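Long-range contacts in flavin-containing monooxygenase (Allium sativum, PDB 6WPU), which probably catalyses the flavin-dependent S-oxygenation of S-allyl-L-cysteine in garlic, using a bound FAD: residues 76-81 with 183-188; 201-206 with 294-299. All coordinates share one frame; numbering follows the deposited sequence.

Contact 1. Residues 76-81 with 183-188. With FAD (flavin-adenine dinucleotide), chain B.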
loop_
_atom_site.group_PDB
_atom_site.type_symbol
_atom_site.label_atom_id
_atom_site.label_comp_id
_atom_site.label_asym_id
_atom_site.label_seq_id
_atom_site.Cartn_x
_atom_site.Cartn_y
_atom_site.Cartn_z
ATOM N N SER A 76 -5.401 -11.502 -18.481
ATOM C CA SER A 76 -5.938 -12.112 -17.265
ATOM C C SER A 76 -5.248 -13.421 -16.910
ATOM O O SER A 76 -5.250 -13.808 -15.740
ATOM C CB SER A 76 -7.444 -12.339 -17.398
ATOM O OG SER A 76 -7.713 -13.244 -18.454
ATOM N N SER A 77 -4.650 -14.105 -17.878
ATOM C CA SER A 77 -3.960 -15.358 -17.615
ATOM C C SER A 77 -2.470 -15.164 -17.329
ATOM O O SER A 77 -1.720 -16.148 -17.310
ATOM C CB SER A 77 -4.140 -16.313 -18.798
ATOM O OG SER A 77 -3.340 -15.881 -19.890
ATOM N N ARG A 78 -2.022 -13.926 -17.123
ATOM C CA ARG A 78 -0.596 -13.676 -16.985
ATOM C C ARG A 78 -0.094 -14.169 -15.626
ATOM O O ARG A 78 -0.840 -14.164 -14.644
ATOM C CB ARG A 78 -0.301 -12.183 -17.129
ATOM C CG ARG A 78 -0.723 -11.341 -15.909
ATOM C CD ARG A 78 -0.791 -9.838 -16.226
ATOM N NE ARG A 78 -1.098 -9.095 -15.008
ATOM C CZ ARG A 78 -2.332 -8.898 -14.559
ATOM N NH1 ARG A 78 -3.357 -9.384 -15.250
ATOM N NH2 ARG A 78 -2.538 -8.230 -13.421
ATOM N N PRO A 79 1.161 -14.623 -15.551
ATOM C CA PRO A 79 1.806 -14.781 -14.238
ATOM C C PRO A 79 1.830 -13.440 -13.523
ATOM O O PRO A 79 1.980 -12.383 -14.149
ATOM C CB PRO A 79 3.225 -15.258 -14.577
ATOM C CG PRO A 79 3.181 -15.702 -15.987
ATOM C CD PRO A 79 2.055 -14.983 -16.664
ATOM N N ILE A 80 1.671 -13.487 -12.203
ATOM C CA ILE A 80 1.593 -12.286 -11.380
ATOM C C ILE A 80 2.911 -12.115 -10.643
ATOM O O ILE A 80 3.406 -13.063 -10.020
ATOM C CB ILE A 80 0.418 -12.356 -10.384
ATOM C CG1 ILE A 80 -0.915 -12.516 -11.123
ATOM C CG2 ILE A 80 0.382 -11.086 -9.502
ATOM C CD1 ILE A 80 -1.158 -11.429 -12.206
ATOM N N VAL A 81 3.483 -10.914 -10.704
ATOM C CA VAL A 81 4.594 -10.536 -9.835
ATOM C C VAL A 81 4.017 -9.651 -8.741
ATOM O O VAL A 81 3.333 -8.661 -9.027
ATOM C CB VAL A 81 5.707 -9.812 -10.619
ATOM C CG1 VAL A 81 6.815 -9.413 -9.679
ATOM C CG2 VAL A 81 6.259 -10.713 -11.722
ATOM N N TYR A 183 -1.450 -3.281 -3.808
ATOM C CA TYR A 183 -0.527 -2.612 -4.725
ATOM C C TYR A 183 0.024 -3.587 -5.761
ATOM O O TYR A 183 1.217 -3.585 -6.083
ATOM C CB TYR A 183 0.582 -1.918 -3.939
ATOM C CG TYR A 183 0.088 -0.652 -3.248
ATOM C CD1 TYR A 183 -0.472 0.409 -3.999
ATOM C CD2 TYR A 183 0.155 -0.512 -1.861
ATOM C CE1 TYR A 183 -0.941 1.582 -3.381
ATOM C CE2 TYR A 183 -0.305 0.647 -1.226
ATOM C CZ TYR A 183 -0.851 1.695 -1.992
ATOM O OH TYR A 183 -1.309 2.845 -1.359
ATOM N N THR A 184 -0.849 -4.407 -6.329
ATOM C CA THR A 184 -0.440 -5.412 -7.307
ATOM C C THR A 184 -1.296 -5.405 -8.568
ATOM O O THR A 184 -0.759 -5.564 -9.663
ATOM C CB THR A 184 -0.472 -6.809 -6.649
ATOM O OG1 THR A 184 0.499 -6.837 -5.603
ATOM C CG2 THR A 184 -0.130 -7.901 -7.655
ATOM N N GLU A 185 -2.610 -5.235 -8.443
ATOM C CA GLU A 185 -3.485 -5.194 -9.602
ATOM C C GLU A 185 -3.595 -3.755 -10.098
ATOM O O GLU A 185 -4.110 -2.897 -9.366
ATOM C CB GLU A 185 -4.854 -5.749 -9.253
ATOM C CG GLU A 185 -5.819 -5.855 -10.432
ATOM C CD GLU A 185 -5.458 -6.976 -11.416
ATOM O OE1 GLU A 185 -4.544 -7.772 -11.126
ATOM O OE2 GLU A 185 -6.096 -7.060 -12.484
ATOM N N PRO A 186 -3.147 -3.449 -11.320
ATOM C CA PRO A 186 -3.041 -2.050 -11.765
ATOM C C PRO A 186 -4.365 -1.422 -12.159
ATOM O O PRO A 186 -5.302 -2.090 -12.604
ATOM C CB PRO A 186 -2.133 -2.150 -13.001
ATOM C CG PRO A 186 -2.494 -3.460 -13.577
ATOM C CD PRO A 186 -2.641 -4.376 -12.341
ATOM N N ARG A 187 -4.417 -0.099 -12.025
ATOM C CA ARG A 187 -5.408 0.698 -12.724
ATOM C C ARG A 187 -4.682 1.637 -13.683
ATOM O O ARG A 187 -3.481 1.895 -13.543
ATOM C CB ARG A 187 -6.313 1.471 -11.758
ATOM C CG ARG A 187 -5.760 2.739 -11.217
ATOM C CD ARG A 187 -6.695 3.368 -10.173
ATOM N NE ARG A 187 -8.072 3.580 -10.627
ATOM C CZ ARG A 187 -8.550 4.734 -11.105
ATOM N NH1 ARG A 187 -7.752 5.792 -11.219
ATOM N NH2 ARG A 187 -9.830 4.830 -11.474
ATOM N N PHE A 188 -5.425 2.166 -14.649
ATOM C CA PHE A 188 -4.818 2.776 -15.828
ATOM C C PHE A 188 -5.381 4.154 -16.118
ATOM O O PHE A 188 -6.468 4.513 -15.669
ATOM C CB PHE A 188 -5.025 1.896 -17.052
ATOM C CG PHE A 188 -4.417 0.560 -16.903
ATOM C CD1 PHE A 188 -3.080 0.366 -17.210
ATOM C CD2 PHE A 188 -5.159 -0.499 -16.406
ATOM C CE1 PHE A 188 -2.509 -0.868 -17.048
ATOM C CE2 PHE A 188 -4.591 -1.736 -16.245
ATOM C CZ PHE A 188 -3.264 -1.918 -16.560
HETATM P PA FAD B . 1.831 -6.360 0.834
HETATM O O1A FAD B . 3.243 -5.837 1.102
HETATM O O2A FAD B . 1.303 -6.405 -0.510
HETATM O O5B FAD B . 1.660 -7.802 1.260
HETATM C C5B FAD B . 0.568 -8.672 0.982
HETATM C C4B FAD B . 1.003 -10.150 1.096
HETATM O O4B FAD B . -0.047 -11.066 0.949
HETATM C C3B FAD B . 2.063 -10.526 0.095
HETATM O O3B FAD B . 3.147 -11.128 0.721
HETATM C C2B FAD B . 1.394 -11.496 -0.813
HETATM O O2B FAD B . 2.254 -12.444 -1.336
HETATM C C1B FAD B . 0.385 -12.107 0.116
HETATM N N9A FAD B . -0.776 -12.650 -0.551
HETATM C C8A FAD B . -1.539 -11.994 -1.511
HETATM N N7A FAD B . -2.536 -12.790 -1.917
HETATM C C5A FAD B . -2.454 -14.017 -1.254
HETATM C C6A FAD B . -3.193 -15.198 -1.282
HETATM N N6A FAD B . -4.345 -15.342 -2.140
HETATM N N1A FAD B . -2.850 -16.218 -0.476
HETATM C C2A FAD B . -1.773 -16.142 0.350
HETATM N N3A FAD B . -1.020 -15.018 0.409
HETATM C C4A FAD B . -1.332 -13.949 -0.373
HETATM N N1 FAD B . 5.023 2.485 3.008
HETATM C C2 FAD B . 5.983 3.055 3.917
HETATM O O2 FAD B . 5.792 2.970 5.252
HETATM N N3 FAD B . 7.050 3.785 3.442
HETATM C C4 FAD B . 7.260 3.909 2.085
HETATM O O4 FAD B . 8.310 4.608 1.587
HETATM C C4X FAD B . 6.442 3.146 1.122
HETATM N N5 FAD B . 6.807 3.086 -0.217
HETATM C C5X FAD B . 6.042 2.326 -1.095
HETATM C C6 FAD B . 6.402 2.275 -2.450
HETATM C C7 FAD B . 5.644 1.503 -3.323
HETATM C C7M FAD B . 6.034 1.465 -4.777
HETATM C C8 FAD B . 4.537 0.792 -2.865
HETATM C C8M FAD B . 3.698 -0.037 -3.783
HETATM C C9 FAD B . 4.173 0.844 -1.515
HETATM C C9A FAD B . 4.922 1.608 -0.632
HETATM N N10 FAD B . 4.558 1.647 0.758
HETATM C C10 FAD B . 5.320 2.412 1.651
HETATM C "C1'" FAD B . 3.362 0.934 1.233
HETATM C "C2'" FAD B . 3.423 -0.563 1.451
HETATM O "O2'" FAD B . 2.392 -1.144 0.766
HETATM C "C3'" FAD B . 3.182 -0.764 2.930
HETATM O "O3'" FAD B . 4.355 -0.320 3.492
HETATM C "C4'" FAD B . 2.940 -2.202 3.374
HETATM O "O4'" FAD B . 3.932 -2.981 2.812
HETATM C "C5'" FAD B . 1.554 -2.787 3.083
HETATM O "O5'" FAD B . 1.764 -4.160 3.247
HETATM P P FAD B . 0.731 -5.356 3.134
HETATM O O1P FAD B . 1.090 -6.529 4.123
HETATM O O2P FAD B . -0.688 -4.671 3.253
HETATM O O3P FAD B . 0.703 -5.635 1.513
HETATM O O HOH W 1 -0.491 -7.767 -11.384
HETATM O O HOH W 2 -6.123 -8.949 -14.102
#

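Contact 2. Residues 201-206 with 294-299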
loop_
_atom_site.group_PDB
_atom_site.type_symbol
_atom_site.label_atom_id
_atom_site.label_comp_id
_atom_site.label_asym_id
_atom_site.label_seq_id
_atom_site.Cartn_x
_atom_site.Cartn_y
_atom_site.Cartn_z
ATOM N N GLN A 201 3.861 0.637 -24.406
ATOM C CA GLN A 201 2.966 1.000 -23.316
ATOM C C GLN A 201 3.206 0.036 -22.168
ATOM O O GLN A 201 3.269 -1.179 -22.390
ATOM C CB GLN A 201 1.509 0.916 -23.771
ATOM C CG GLN A 201 0.719 2.171 -23.635
ATOM C CD GLN A 201 -0.773 1.930 -23.783
ATOM O OE1 GLN A 201 -1.564 2.342 -22.929
ATOM N NE2 GLN A 201 -1.165 1.271 -24.870
ATOM N N MET A 202 3.359 0.568 -20.954
ATOM C CA MET A 202 3.586 -0.267 -19.779
ATOM C C MET A 202 2.991 0.403 -18.547
ATOM O O MET A 202 2.723 1.607 -18.534
ATOM C CB MET A 202 5.077 -0.524 -19.546
ATOM C CG MET A 202 5.872 0.767 -19.336
ATOM S SD MET A 202 7.615 0.491 -18.962
ATOM C CE MET A 202 7.509 -0.432 -17.413
ATOM N N HIS A 203 2.785 -0.402 -17.510
ATOM C CA HIS A 203 2.402 0.083 -16.191
ATOM C C HIS A 203 3.644 0.093 -15.311
ATOM O O HIS A 203 4.529 -0.748 -15.459
ATOM C CB HIS A 203 1.305 -0.800 -15.569
ATOM C CG HIS A 203 0.656 -0.193 -14.360
ATOM N ND1 HIS A 203 1.188 -0.303 -13.092
ATOM C CD2 HIS A 203 -0.473 0.547 -14.231
ATOM C CE1 HIS A 203 0.416 0.346 -12.236
ATOM N NE2 HIS A 203 -0.598 0.870 -12.903
ATOM N N SER A 204 3.721 1.078 -14.418
ATOM C CA SER A 204 4.857 1.177 -13.504
ATOM C C SER A 204 4.999 -0.039 -12.609
ATOM O O SER A 204 6.068 -0.231 -12.016
ATOM C CB SER A 204 4.712 2.410 -12.612
ATOM O OG SER A 204 3.547 2.315 -11.803
ATOM N N HIS A 205 3.947 -0.857 -12.481
ATOM C CA HIS A 205 4.076 -2.115 -11.751
ATOM C C HIS A 205 5.244 -2.939 -12.272
ATOM O O HIS A 205 5.853 -3.701 -11.518
ATOM C CB HIS A 205 2.785 -2.922 -11.859
ATOM C CG HIS A 205 2.842 -4.253 -11.170
ATOM N ND1 HIS A 205 2.969 -4.378 -9.802
ATOM C CD2 HIS A 205 2.755 -5.514 -11.659
ATOM C CE1 HIS A 205 2.979 -5.660 -9.481
ATOM N NE2 HIS A 205 2.838 -6.371 -10.586
ATOM N N ASN A 206 5.596 -2.775 -13.543
ATOM C CA ASN A 206 6.690 -3.527 -14.133
ATOM C C ASN A 206 7.965 -2.698 -14.270
ATOM O O ASN A 206 8.914 -3.144 -14.924
ATOM C CB ASN A 206 6.247 -4.094 -15.484
ATOM C CG ASN A 206 5.109 -5.088 -15.331
ATOM O OD1 ASN A 206 5.230 -6.053 -14.578
ATOM N ND2 ASN A 206 3.996 -4.846 -16.012
ATOM N N THR A 294 -0.334 5.132 -12.549
ATOM C CA THR A 294 -1.689 5.481 -12.151
ATOM C C THR A 294 -2.218 4.617 -11.006
ATOM O O THR A 294 -3.414 4.665 -10.713
ATOM C CB THR A 294 -2.603 5.370 -13.372
ATOM O OG1 THR A 294 -2.184 4.242 -14.158
ATOM C CG2 THR A 294 -2.503 6.634 -14.239
ATOM N N GLY A 295 -1.368 3.831 -10.364
ATOM C CA GLY A 295 -1.761 3.132 -9.151
ATOM C C GLY A 295 -2.454 1.802 -9.398
ATOM O O GLY A 295 -2.311 1.152 -10.444
ATOM N N TYR A 296 -3.233 1.399 -8.394
ATOM C CA TYR A 296 -3.698 0.027 -8.286
ATOM C C TYR A 296 -5.156 -0.005 -7.858
ATOM O O TYR A 296 -5.756 1.015 -7.508
ATOM C CB TYR A 296 -2.825 -0.759 -7.303
ATOM C CG TYR A 296 -1.400 -0.814 -7.778
ATOM C CD1 TYR A 296 -0.959 -1.868 -8.577
ATOM C CD2 TYR A 296 -0.499 0.200 -7.454
ATOM C CE1 TYR A 296 0.342 -1.917 -9.044
ATOM C CE2 TYR A 296 0.807 0.167 -7.921
ATOM C CZ TYR A 296 1.220 -0.891 -8.716
ATOM O OH TYR A 296 2.516 -0.921 -9.193
ATOM N N VAL A 297 -5.732 -1.209 -7.908
ATOM C CA VAL A 297 -7.088 -1.446 -7.440
ATOM C C VAL A 297 -7.039 -2.561 -6.397
ATOM O O VAL A 297 -6.085 -3.343 -6.320
ATOM C CB VAL A 297 -8.063 -1.806 -8.579
ATOM C CG1 VAL A 297 -8.103 -0.697 -9.632
ATOM C CG2 VAL A 297 -7.670 -3.117 -9.209
ATOM N N TYR A 298 -8.072 -2.592 -5.561
ATOM C CA TYR A 298 -8.273 -3.698 -4.638
ATOM C C TYR A 298 -8.649 -4.938 -5.426
ATOM O O TYR A 298 -9.317 -4.855 -6.455
ATOM C CB TYR A 298 -9.380 -3.356 -3.639
ATOM C CG TYR A 298 -9.031 -2.160 -2.784
ATOM C CD1 TYR A 298 -9.498 -0.892 -3.110
ATOM C CD2 TYR A 298 -8.204 -2.297 -1.662
ATOM C CE1 TYR A 298 -9.177 0.216 -2.334
ATOM C CE2 TYR A 298 -7.874 -1.203 -0.881
ATOM C CZ TYR A 298 -8.360 0.062 -1.232
ATOM O OH TYR A 298 -8.051 1.183 -0.479
ATOM N N ASN A 299 -8.221 -6.098 -4.940
ATOM C CA ASN A 299 -8.456 -7.334 -5.684
ATOM C C ASN A 299 -8.420 -8.498 -4.700
ATOM O O ASN A 299 -7.349 -8.798 -4.165
ATOM C CB ASN A 299 -7.396 -7.483 -6.776
ATOM C CG ASN A 299 -7.657 -8.649 -7.694
ATOM O OD1 ASN A 299 -8.784 -8.890 -8.096
ATOM N ND2 ASN A 299 -6.610 -9.395 -8.017
HETATM O O HOH W 3 4.123 1.297 -9.345
HETATM O O HOH W 4 1.397 3.201 -10.366
#

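Contact 1. Residues 76-81 with 183-188
R78 reaches from its loop to E185 with a nearly straight side chain. Its CB starts toward 183-188, and CG lies between the backbone N and the carbonyl carbon (chi1 74°). From CG to NE the chain is extended, which carries the guanidinium to 183-188. NE makes a salt bridge with E68. NH1 bonds to the D75 carbonyl and to water 2, which donates to E185 OE2. NH2 forms the direct salt bridge, 3.1 Å from E185 OE1. The carboxylate oxygen lies near the guanidinium plane, but the N-H meets it from above the carboxylate plane, and the bond is bent (139°). NH2 also donates to water 1, which bonds to the T184 carbonyl. I80 CD1 lies over one guanidinium face, toward its rim, and I80 CG2 packs on T184 CG2 at 3.7 Å. An alanine in place of E185 would probably leave R78 NH2 without its charged mate on this side and remove the carboxylate that accepts from water 2. Y183, just before T184, lies against the FAD, its CB 3.6 Å from the flavin methyl C8M. With E68 and E185 beside it, buried R78 is probably kept cationic and ties its loop to the strand.

Contact 2. Residues 201-206 with 294-299
H203 turns the edge of its imidazole toward the face of Y296. The two rings form a T-shaped pair, with centroids 5.2 Å apart and planes at 67°. CE1 makes the approach, 3.8 Å from Y296 CZ. The CG of H203 is anti to the backbone N (chi1 -167°), which sends the ring toward 294-299. Both ring nitrogens are then held. NE2 gives a weak hydrogen bond to the G295 carbonyl oxygen, 3.0 Å away, and has another weak one to R187 O. ND1 accepts the H205 backbone N-H at 2.9 Å, from a donor tilted out of the ring plane. Together they probably hold the ring's rotation and are consistent with a proton on NE2.

H205 crosses Y296 at about a right angle. The phenol oxygen OH sits 3.3 Å from H205 CB, at the edge of the imidazole. H205 ND1 in turn lies near the plane of the tyrosine ring. S84 OG, from outside the two segments, hydrogen-bonds to both H205 ND1 and Y296 OH, while H205 NE2 bonds to E68. Water 3 joins the Y296 hydroxyl to S204 OG. Water 4 links S204 OG to the G295 backbone N, so the serine hydroxyl serves two waters.

H203, H205 and Y296 make an aromatic cluster at the end of strand 200-203. This strand belongs to the mixed sheet. The cluster joins it to the short strand about 296-297, beside the FAD pocket of a flavin-containing monooxygenase.

Contacts 1 and 2 are neighbours, with centres about 7 Å apart, and both are partly buried. Contact 1 has more exposed parts and relies on a salt bridge. In contact 2 the three residues of segment 201-206 that touch are buried, and aromatic packing leads. Both use bridging waters. The two contacts share a small, weakly bonded antiparallel pair: strand 185-186 of contact 1 lies beside strand 296-297 of contact 2, and E185 O lies 2.8 Å from V297 N. The R187 carbonyl oxygen also meets T294 OG1, at 2.8 Å. E68 lies beside both contacts and bonds to R78 and to H205. Each contact has a residue near the FAD, Y183 and Y296.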